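Local coordinates for sarcosine oxidase (Pyrococcus horikoshii, PDB 1Y56), which probably serves as the flavin-bearing beta subunit of an L-proline dehydrogenase complex, oxidising L-proline with the help of bound FAD and FMN, at residues T311-E323 against V361-R375. Numbering follows the deposited sequence.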
ATOM      1  N   THR B 311     -11.055  48.655  -7.584  1.00 31.27           N
ATOM      2  CA  THR B 311     -11.881  49.092  -8.708  1.00 31.05           C
ATOM      3  C   THR B 311     -11.035  49.933  -9.663  1.00 30.96           C
ATOM      4  O   THR B 311      -9.946  50.387  -9.289  1.00 31.15           O
ATOM      5  CB  THR B 311     -13.074  49.939  -8.257  1.00 31.02           C
ATOM      6  OG1 THR B 311     -12.599  51.106  -7.573  1.00 31.21           O
ATOM      7  CG2 THR B 311     -14.007  49.138  -7.359  1.00 31.02           C
ATOM      8  N   PRO B 312     -11.525  50.155 -10.897  1.00 30.80           N
ATOM      9  CA  PRO B 312     -10.786  50.923 -11.897  1.00 30.93           C
ATOM     10  C   PRO B 312     -10.423  52.345 -11.479  1.00 31.18           C
ATOM     11  O   PRO B 312      -9.464  52.909 -12.013  1.00 31.63           O
ATOM     12  CB  PRO B 312     -11.741  50.962 -13.084  1.00 30.74           C
ATOM     13  CG  PRO B 312     -12.589  49.781 -12.908  1.00 30.88           C
ATOM     14  CD  PRO B 312     -12.799  49.663 -11.442  1.00 30.78           C
ATOM     15  N   ASP B 313     -11.174  52.923 -10.546  1.00 31.20           N
ATOM     16  CA  ASP B 313     -10.862  54.264 -10.064  1.00 31.20           C
ATOM     17  C   ASP B 313     -10.494  54.285  -8.582  1.00 31.23           C
ATOM     18  O   ASP B 313     -10.596  55.319  -7.934  1.00 31.61           O
ATOM     19  CB  ASP B 313     -11.994  55.251 -10.373  1.00 30.94           C
ATOM     20  CG  ASP B 313     -13.295  54.906  -9.663  1.00 32.00           C
ATOM     21  OD1 ASP B 313     -14.335  55.524 -10.000  1.00 33.89           O
ATOM     22  OD2 ASP B 313     -13.296  54.023  -8.776  1.00 31.86           O
ATOM     23  N   SER B 314     -10.076  53.144  -8.041  1.00 31.07           N
ATOM     24  CA  SER B 314      -9.662  53.068  -6.635  1.00 31.09           C
ATOM     25  C   SER B 314     -10.652  53.628  -5.608  1.00 30.81           C
ATOM     26  O   SER B 314     -10.245  54.011  -4.518  1.00 31.32           O
ATOM     27  CB  SER B 314      -8.297  53.727  -6.437  1.00 30.97           C
ATOM     28  OG  SER B 314      -7.276  52.908  -6.978  1.00 31.88           O
ATOM     29  N   ASN B 315     -11.936  53.670  -5.957  1.00 30.17           N
ATOM     30  CA  ASN B 315     -12.997  54.050  -5.033  1.00 29.76           C
ATOM     31  C   ASN B 315     -13.982  52.907  -4.865  1.00 29.73           C
ATOM     32  O   ASN B 315     -14.220  52.156  -5.804  1.00 29.97           O
ATOM     33  CB  ASN B 315     -13.745  55.283  -5.535  1.00 29.75           C
ATOM     34  CG  ASN B 315     -12.996  56.569  -5.264  1.00 29.73           C
ATOM     35  OD1 ASN B 315     -13.099  57.147  -4.180  1.00 30.01           O
ATOM     36  ND2 ASN B 315     -12.256  57.040  -6.254  1.00 28.45           N
ATOM     37  N   PRO B 316     -14.561  52.754  -3.664  1.00 29.60           N
ATOM     38  CA  PRO B 316     -15.515  51.671  -3.479  1.00 29.36           C
ATOM     39  C   PRO B 316     -16.805  51.836  -4.269  1.00 29.25           C
ATOM     40  O   PRO B 316     -17.048  52.887  -4.853  1.00 28.87           O
ATOM     41  CB  PRO B 316     -15.810  51.735  -1.987  1.00 29.51           C
ATOM     42  CG  PRO B 316     -15.489  53.129  -1.598  1.00 29.18           C
ATOM     43  CD  PRO B 316     -14.345  53.511  -2.418  1.00 29.35           C
ATOM     44  N   ALA B 317     -17.596  50.769  -4.297  1.00 29.54           N
ATOM     45  CA  ALA B 317     -18.973  50.807  -4.765  1.00 29.92           C
ATOM     46  C   ALA B 317     -19.863  50.671  -3.548  1.00 30.51           C
ATOM     47  O   ALA B 317     -19.928  49.604  -2.921  1.00 30.67           O
ATOM     48  CB  ALA B 317     -19.246  49.693  -5.733  1.00 29.67           C
ATOM     49  N   ILE B 318     -20.517  51.774  -3.200  1.00 31.04           N
ATOM     50  CA  ILE B 318     -21.368  51.844  -2.035  1.00 31.34           C
ATOM     51  C   ILE B 318     -22.674  52.429  -2.504  1.00 32.23           C
ATOM     52  O   ILE B 318     -22.736  53.592  -2.896  1.00 32.36           O
ATOM     53  CB  ILE B 318     -20.740  52.715  -0.934  1.00 31.18           C
ATOM     54  CG1 ILE B 318     -19.356  52.160  -0.551  1.00 30.79           C
ATOM     55  CG2 ILE B 318     -21.669  52.803   0.273  1.00 30.08           C
ATOM     56  CD1 ILE B 318     -18.493  53.111   0.259  1.00 29.96           C
ATOM     57  N   GLY B 319     -23.711  51.605  -2.498  1.00 33.24           N
ATOM     58  CA  GLY B 319     -25.038  52.061  -2.890  1.00 34.68           C
ATOM     59  C   GLY B 319     -26.111  50.987  -2.936  1.00 35.78           C
ATOM     60  O   GLY B 319     -25.842  49.804  -2.694  1.00 35.89           O
ATOM     61  N   ARG B 320     -27.339  51.419  -3.222  1.00 36.84           N
ATOM     62  CA  ARG B 320     -28.454  50.509  -3.467  1.00 37.83           C
ATOM     63  C   ARG B 320     -28.393  50.011  -4.905  1.00 38.60           C
ATOM     64  O   ARG B 320     -28.192  50.795  -5.838  1.00 39.01           O
ATOM     65  CB  ARG B 320     -29.795  51.213  -3.217  1.00 37.54           C
ATOM     66  CG  ARG B 320     -31.015  50.435  -3.696  1.00 37.66           C
ATOM     67  CD  ARG B 320     -31.473  49.331  -2.718  1.00 38.12           C
ATOM     68  NE  ARG B 320     -32.333  48.342  -3.373  1.00 38.96           N
ATOM     69  CZ  ARG B 320     -33.601  48.553  -3.731  1.00 39.85           C
ATOM     70  NH1 ARG B 320     -34.300  47.599  -4.334  1.00 40.66           N
ATOM     71  NH2 ARG B 320     -34.178  49.721  -3.502  1.00 40.45           N
ATOM     72  N   ILE B 321     -28.548  48.706  -5.077  1.00 39.34           N
ATOM     73  CA  ILE B 321     -28.771  48.148  -6.391  1.00 40.09           C
ATOM     74  C   ILE B 321     -30.277  48.023  -6.542  1.00 41.04           C
ATOM     75  O   ILE B 321     -30.949  47.344  -5.753  1.00 40.85           O
ATOM     76  CB  ILE B 321     -28.075  46.798  -6.559  1.00 40.01           C
ATOM     77  CG1 ILE B 321     -26.564  46.946  -6.312  1.00 39.53           C
ATOM     78  CG2 ILE B 321     -28.410  46.182  -7.927  1.00 40.25           C
ATOM     79  CD1 ILE B 321     -25.838  47.892  -7.260  1.00 37.85           C
ATOM     80  N   GLU B 322     -30.792  48.696  -7.564  1.00 42.21           N
ATOM     81  CA  GLU B 322     -32.225  48.953  -7.692  1.00 43.31           C
ATOM     82  C   GLU B 322     -33.030  47.770  -8.251  1.00 43.37           C
ATOM     83  O   GLU B 322     -34.195  47.565  -7.879  1.00 43.42           O
ATOM     84  CB  GLU B 322     -32.443  50.201  -8.552  1.00 43.51           C
ATOM     85  CG  GLU B 322     -33.604  51.069  -8.101  1.00 46.14           C
ATOM     86  CD  GLU B 322     -33.286  51.907  -6.858  1.00 48.81           C
ATOM     87  OE1 GLU B 322     -32.177  52.487  -6.793  1.00 49.71           O
ATOM     88  OE2 GLU B 322     -34.155  51.996  -5.957  1.00 49.17           O
ATOM     89  N   GLU B 323     -32.400  47.000  -9.134  1.00 43.43           N
ATOM     90  CA  GLU B 323     -33.082  45.919  -9.853  1.00 43.57           C
ATOM     91  C   GLU B 323     -33.211  44.634  -9.037  1.00 43.56           C
ATOM     92  O   GLU B 323     -33.968  43.731  -9.407  1.00 43.56           O
ATOM     93  CB  GLU B 323     -32.444  45.659 -11.227  1.00 43.38           C
ATOM     94  CG  GLU B 323     -30.964  45.995 -11.320  1.00 44.04           C
ATOM     95  CD  GLU B 323     -30.674  47.502 -11.434  1.00 44.73           C
ATOM     96  OE1 GLU B 323     -29.487  47.877 -11.439  1.00 45.17           O
ATOM     97  OE2 GLU B 323     -31.616  48.317 -11.516  1.00 44.53           O
ATOM     98  N   VAL B 361     -22.436  60.239  -0.502  1.00 39.44           N
ATOM     99  CA  VAL B 361     -22.336  58.819  -0.846  1.00 39.15           C
ATOM    100  C   VAL B 361     -22.375  58.566  -2.352  1.00 39.26           C
ATOM    101  O   VAL B 361     -21.854  57.552  -2.817  1.00 39.61           O
ATOM    102  CB  VAL B 361     -23.422  57.965  -0.102  1.00 39.04           C
ATOM    103  CG1 VAL B 361     -24.800  58.187  -0.684  1.00 38.99           C
ATOM    104  CG2 VAL B 361     -23.080  56.487  -0.112  1.00 38.71           C
ATOM    105  N   GLU B 362     -22.955  59.490  -3.115  1.00 39.05           N
ATOM    106  CA  GLU B 362     -23.116  59.285  -4.564  1.00 39.18           C
ATOM    107  C   GLU B 362     -21.798  59.247  -5.360  1.00 38.24           C
ATOM    108  O   GLU B 362     -21.763  58.734  -6.476  1.00 38.28           O
ATOM    109  CB  GLU B 362     -24.152  60.249  -5.185  1.00 39.60           C
ATOM    110  CG  GLU B 362     -23.843  61.745  -5.057  1.00 42.09           C
ATOM    111  CD  GLU B 362     -24.058  62.299  -3.636  1.00 45.61           C
ATOM    112  OE1 GLU B 362     -23.476  63.373  -3.340  1.00 46.53           O
ATOM    113  OE2 GLU B 362     -24.794  61.670  -2.822  1.00 45.51           O
ATOM    114  N   TRP B 363     -20.717  59.747  -4.770  1.00 37.43           N
ATOM    115  CA  TRP B 363     -19.374  59.620  -5.362  1.00 36.60           C
ATOM    116  C   TRP B 363     -19.017  58.154  -5.597  1.00 36.48           C
ATOM    117  O   TRP B 363     -18.325  57.822  -6.562  1.00 36.00           O
ATOM    118  CB  TRP B 363     -18.338  60.269  -4.446  1.00 36.12           C
ATOM    119  CG  TRP B 363     -16.950  60.359  -5.010  1.00 35.36           C
ATOM    120  CD1 TRP B 363     -15.871  59.594  -4.657  1.00 34.81           C
ATOM    121  CD2 TRP B 363     -16.473  61.283  -6.003  1.00 34.67           C
ATOM    122  NE1 TRP B 363     -14.757  59.980  -5.371  1.00 33.71           N
ATOM    123  CE2 TRP B 363     -15.098  61.011  -6.205  1.00 34.16           C
ATOM    124  CE3 TRP B 363     -17.072  62.310  -6.746  1.00 33.96           C
ATOM    125  CZ2 TRP B 363     -14.319  61.724  -7.123  1.00 33.95           C
ATOM    126  CZ3 TRP B 363     -16.294  63.018  -7.655  1.00 33.11           C
ATOM    127  CH2 TRP B 363     -14.936  62.718  -7.838  1.00 33.69           C
ATOM    128  N   TYR B 364     -19.515  57.291  -4.707  1.00 36.46           N
ATOM    129  CA  TYR B 364     -19.234  55.852  -4.710  1.00 36.46           C
ATOM    130  C   TYR B 364     -20.339  55.062  -5.410  1.00 36.70           C
ATOM    131  O   TYR B 364     -20.574  53.894  -5.094  1.00 36.78           O
ATOM    132  CB  TYR B 364     -19.029  55.340  -3.272  1.00 36.33           C
ATOM    133  CG  TYR B 364     -18.127  56.233  -2.446  1.00 36.41           C
ATOM    134  CD1 TYR B 364     -18.641  57.033  -1.421  1.00 36.20           C
ATOM    135  CD2 TYR B 364     -16.761  56.307  -2.713  1.00 37.01           C
ATOM    136  CE1 TYR B 364     -17.805  57.867  -0.671  1.00 35.86           C
ATOM    137  CE2 TYR B 364     -15.920  57.140  -1.975  1.00 36.66           C
ATOM    138  CZ  TYR B 364     -16.443  57.912  -0.960  1.00 36.26           C
ATOM    139  OH  TYR B 364     -15.592  58.729  -0.249  1.00 36.22           O
ATOM    140  N   ASP B 365     -21.004  55.711  -6.367  1.00 36.91           N
ATOM    141  CA  ASP B 365     -22.105  55.118  -7.120  1.00 36.95           C
ATOM    142  C   ASP B 365     -21.700  53.806  -7.799  1.00 37.00           C
ATOM    143  O   ASP B 365     -20.797  53.783  -8.645  1.00 36.86           O
ATOM    144  CB  ASP B 365     -22.633  56.117  -8.157  1.00 36.94           C
ATOM    145  CG  ASP B 365     -23.945  55.676  -8.804  1.00 37.50           C
ATOM    146  OD1 ASP B 365     -24.438  56.430  -9.661  1.00 38.63           O
ATOM    147  OD2 ASP B 365     -24.495  54.601  -8.476  1.00 37.34           O
ATOM    148  N   PRO B 366     -22.359  52.703  -7.403  1.00 36.99           N
ATOM    149  CA  PRO B 366     -22.252  51.387  -8.024  1.00 37.04           C
ATOM    150  C   PRO B 366     -22.448  51.418  -9.533  1.00 37.24           C
ATOM    151  O   PRO B 366     -21.873  50.598 -10.245  1.00 37.30           O
ATOM    152  CB  PRO B 366     -23.408  50.623  -7.393  1.00 36.98           C
ATOM    153  CG  PRO B 366     -23.557  51.225  -6.059  1.00 36.88           C
ATOM    154  CD  PRO B 366     -23.261  52.680  -6.236  1.00 37.00           C
ATOM    155  N   TYR B 367     -23.255  52.356 -10.012  1.00 37.30           N
ATOM    156  CA  TYR B 367     -23.558  52.430 -11.434  1.00 37.40           C
ATOM    157  C   TYR B 367     -22.536  53.215 -12.262  1.00 37.72           C
ATOM    158  O   TYR B 367     -22.604  53.224 -13.496  1.00 38.16           O
ATOM    159  CB  TYR B 367     -24.972  52.978 -11.648  1.00 37.04           C
ATOM    160  CG  TYR B 367     -26.041  52.064 -11.103  1.00 36.30           C
ATOM    161  CD1 TYR B 367     -26.456  50.931 -11.814  1.00 35.54           C
ATOM    162  CD2 TYR B 367     -26.635  52.323  -9.876  1.00 35.17           C
ATOM    163  CE1 TYR B 367     -27.443  50.083 -11.311  1.00 34.62           C
ATOM    164  CE2 TYR B 367     -27.624  51.487  -9.369  1.00 35.05           C
ATOM    165  CZ  TYR B 367     -28.025  50.368 -10.085  1.00 34.83           C
ATOM    166  OH  TYR B 367     -29.001  49.544  -9.554  1.00 34.86           O
ATOM    167  N   ARG B 368     -21.575  53.847 -11.605  1.00 37.82           N
ATOM    168  CA  ARG B 368     -20.675  54.733 -12.332  1.00 38.20           C
ATOM    169  C   ARG B 368     -19.903  54.044 -13.449  1.00 38.48           C
ATOM    170  O   ARG B 368     -19.569  54.677 -14.441  1.00 38.32           O
ATOM    171  CB  ARG B 368     -19.727  55.494 -11.387  1.00 38.16           C
ATOM    172  CG  ARG B 368     -18.613  54.692 -10.742  1.00 37.55           C
ATOM    173  CD  ARG B 368     -17.829  55.584  -9.794  1.00 37.56           C
ATOM    174  NE  ARG B 368     -16.783  54.883  -9.050  1.00 37.63           N
ATOM    175  CZ  ARG B 368     -16.987  54.162  -7.947  1.00 37.36           C
ATOM    176  NH1 ARG B 368     -18.209  54.011  -7.450  1.00 37.68           N
ATOM    177  NH2 ARG B 368     -15.965  53.581  -7.343  1.00 36.92           N
ATOM    178  N   PHE B 369     -19.640  52.749 -13.288  1.00 39.12           N
ATOM    179  CA  PHE B 369     -18.691  52.049 -14.155  1.00 39.76           C
ATOM    180  C   PHE B 369     -19.283  51.709 -15.510  1.00 40.47           C
ATOM    181  O   PHE B 369     -18.627  51.906 -16.536  1.00 40.40           O
ATOM    182  CB  PHE B 369     -18.153  50.786 -13.482  1.00 39.44           C
ATOM    183  CG  PHE B 369     -17.561  51.024 -12.130  1.00 38.50           C
ATOM    184  CD1 PHE B 369     -16.343  51.672 -11.998  1.00 37.77           C
ATOM    185  CD2 PHE B 369     -18.224  50.595 -10.986  1.00 38.22           C
ATOM    186  CE1 PHE B 369     -15.792  51.899 -10.748  1.00 37.88           C
ATOM    187  CE2 PHE B 369     -17.681  50.814  -9.723  1.00 37.93           C
ATOM    188  CZ  PHE B 369     -16.461  51.462  -9.604  1.00 37.61           C
ATOM    189  N   GLU B 370     -20.515  51.202 -15.504  1.00 41.32           N
ATOM    190  CA  GLU B 370     -21.225  50.928 -16.741  1.00 42.32           C
ATOM    191  C   GLU B 370     -21.552  52.240 -17.433  1.00 42.92           C
ATOM    192  O   GLU B 370     -21.384  52.353 -18.642  1.00 43.44           O
ATOM    193  CB  GLU B 370     -22.476  50.070 -16.519  1.00 42.24           C
ATOM    194  CG  GLU B 370     -23.725  50.796 -16.036  1.00 43.26           C
ATOM    195  CD  GLU B 370     -24.926  49.863 -15.854  1.00 44.75           C
ATOM    196  OE1 GLU B 370     -25.988  50.350 -15.407  1.00 45.64           O
ATOM    197  OE2 GLU B 370     -24.820  48.646 -16.147  1.00 44.68           O
ATOM    198  N   ARG B 371     -21.976  53.239 -16.663  1.00 43.40           N
ATOM    199  CA  ARG B 371     -22.201  54.577 -17.198  1.00 43.91           C
ATOM    200  C   ARG B 371     -20.942  55.230 -17.774  1.00 44.00           C
ATOM    201  O   ARG B 371     -21.027  56.309 -18.347  1.00 44.31           O
ATOM    202  CB  ARG B 371     -22.787  55.491 -16.123  1.00 44.02           C
ATOM    203  CG  ARG B 371     -24.259  55.837 -16.315  1.00 45.94           C
ATOM    204  CD  ARG B 371     -25.221  54.970 -15.474  1.00 48.22           C
ATOM    205  NE  ARG B 371     -25.307  55.335 -14.047  1.00 50.95           N
ATOM    206  CZ  ARG B 371     -24.848  56.459 -13.468  1.00 51.15           C
ATOM    207  NH1 ARG B 371     -25.003  56.618 -12.158  1.00 50.48           N
ATOM    208  NH2 ARG B 371     -24.242  57.423 -14.166  1.00 50.22           N
ATOM    209  N   GLY B 372     -19.783  54.594 -17.604  1.00 44.20           N
ATOM    210  CA  GLY B 372     -18.499  55.157 -18.041  1.00 44.28           C
ATOM    211  C   GLY B 372     -17.910  56.284 -17.191  1.00 44.59           C
ATOM    212  O   GLY B 372     -16.909  56.883 -17.572  1.00 44.69           O
ATOM    213  N   GLU B 373     -18.499  56.565 -16.029  1.00 44.77           N
ATOM    214  CA  GLU B 373     -18.077  57.709 -15.203  1.00 45.04           C
ATOM    215  C   GLU B 373     -17.116  57.380 -14.046  1.00 44.34           C
ATOM    216  O   GLU B 373     -17.536  57.271 -12.893  1.00 44.27           O
ATOM    217  CB  GLU B 373     -19.302  58.448 -14.667  1.00 45.44           C
ATOM    218  CG  GLU B 373     -20.248  58.921 -15.756  1.00 47.84           C
ATOM    219  CD  GLU B 373     -21.602  59.342 -15.211  1.00 51.20           C
ATOM    220  OE1 GLU B 373     -22.260  60.188 -15.868  1.00 52.11           O
ATOM    221  OE2 GLU B 373     -22.001  58.832 -14.129  1.00 51.59           O
ATOM    222  N   LEU B 374     -15.830  57.246 -14.363  1.00 43.55           N
ATOM    223  CA  LEU B 374     -14.799  56.998 -13.350  1.00 42.85           C
ATOM    224  C   LEU B 374     -14.377  58.292 -12.652  1.00 42.48           C
ATOM    225  O   LEU B 374     -14.298  59.355 -13.270  1.00 42.40           O
ATOM    226  CB  LEU B 374     -13.562  56.306 -13.958  1.00 42.73           C
ATOM    227  CG  LEU B 374     -13.640  54.942 -14.665  1.00 41.85           C
ATOM    228  CD1 LEU B 374     -12.239  54.400 -14.976  1.00 40.49           C
ATOM    229  CD2 LEU B 374     -14.433  53.925 -13.858  1.00 41.55           C
ATOM    230  N   ARG B 375     -14.081  58.187 -11.363  1.00 41.93           N
ATOM    231  CA  ARG B 375     -13.731  59.350 -10.553  1.00 41.25           C
ATOM    232  C   ARG B 375     -12.247  59.689 -10.669  1.00 41.07           C
ATOM    233  O   ARG B 375     -11.423  58.808 -10.864  1.00 41.09           O
ATOM    234  CB  ARG B 375     -14.129  59.104  -9.096  1.00 40.95           C
ATOM    235  CG  ARG B 375     -15.565  58.609  -8.909  1.00 40.23           C
ATOM    236  CD  ARG B 375     -16.570  59.694  -9.253  1.00 39.72           C
ATOM    237  NE  ARG B 375     -17.903  59.427  -8.710  1.00 39.89           N
ATOM    238  CZ  ARG B 375     -19.026  59.410  -9.427  1.00 39.37           C
ATOM    239  NH1 ARG B 375     -20.195  59.165  -8.838  1.00 38.40           N
ATOM    240  NH2 ARG B 375     -18.985  59.645 -10.733  1.00 39.10           N
TER
HETATM  241  O   HOH W   1     -23.812  55.876  -3.859  1.00 28.65           O
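R368 reaches edge-on to the carboxylate of D313, the two flat groups turned only 11° apart, where the C-terminal tail of this FAD-dependent oxidoreductase folds back on the edge of its Rossmann-type nucleotide-binding sheet. The grip is side-on and two-pronged: NE of R368 donates to OD1 of D313 at 2.7 Å and NH2 of R368 to OD2 at 3.1 Å, each carboxylate oxygen accepting through its syn lone pair. With CG set between backbone N and carbonyl carbon (chi1 72°) and the chain extended from there to NE, the guanidinium also brings NH2 within 2.8 Å of the carbonyl oxygen of P316, which it meets from above the carbonyl plane. D313 is fastened further by the backbone amide of R375, an almost straight bond (174°) to the anti side of OD1, while OD2 closes an Asx turn with the amide of N315. Replacing R368 by an alanine takes away the guanidinium and is likely to leave the D313 carboxylate without its salt-bridge mate and P316 O without this donor, with R375 N still bonded to OD1. F369 sets CZ over one face of the guanidinium, offset toward its rim, and brings the same atom to 4.0 Å from CB of T311, with CE1 against CD of P312. Farther along, P316 packs alongside the Y364 ring, whose hydroxyl is hydrogen-bonded to N60, and the P316 side chain lies about 8 Å from the bound FAD. The backbone amide of I318 is tied to the carbonyl of Y364, and P366 fits against G319 and CD1 of I321. At the far end the Y367 hydroxyl accepts from the amide of E322 and donates to E323, whose OE1, 2.6 Å from OH of Y367, lies at the edge of that ring and in its plane.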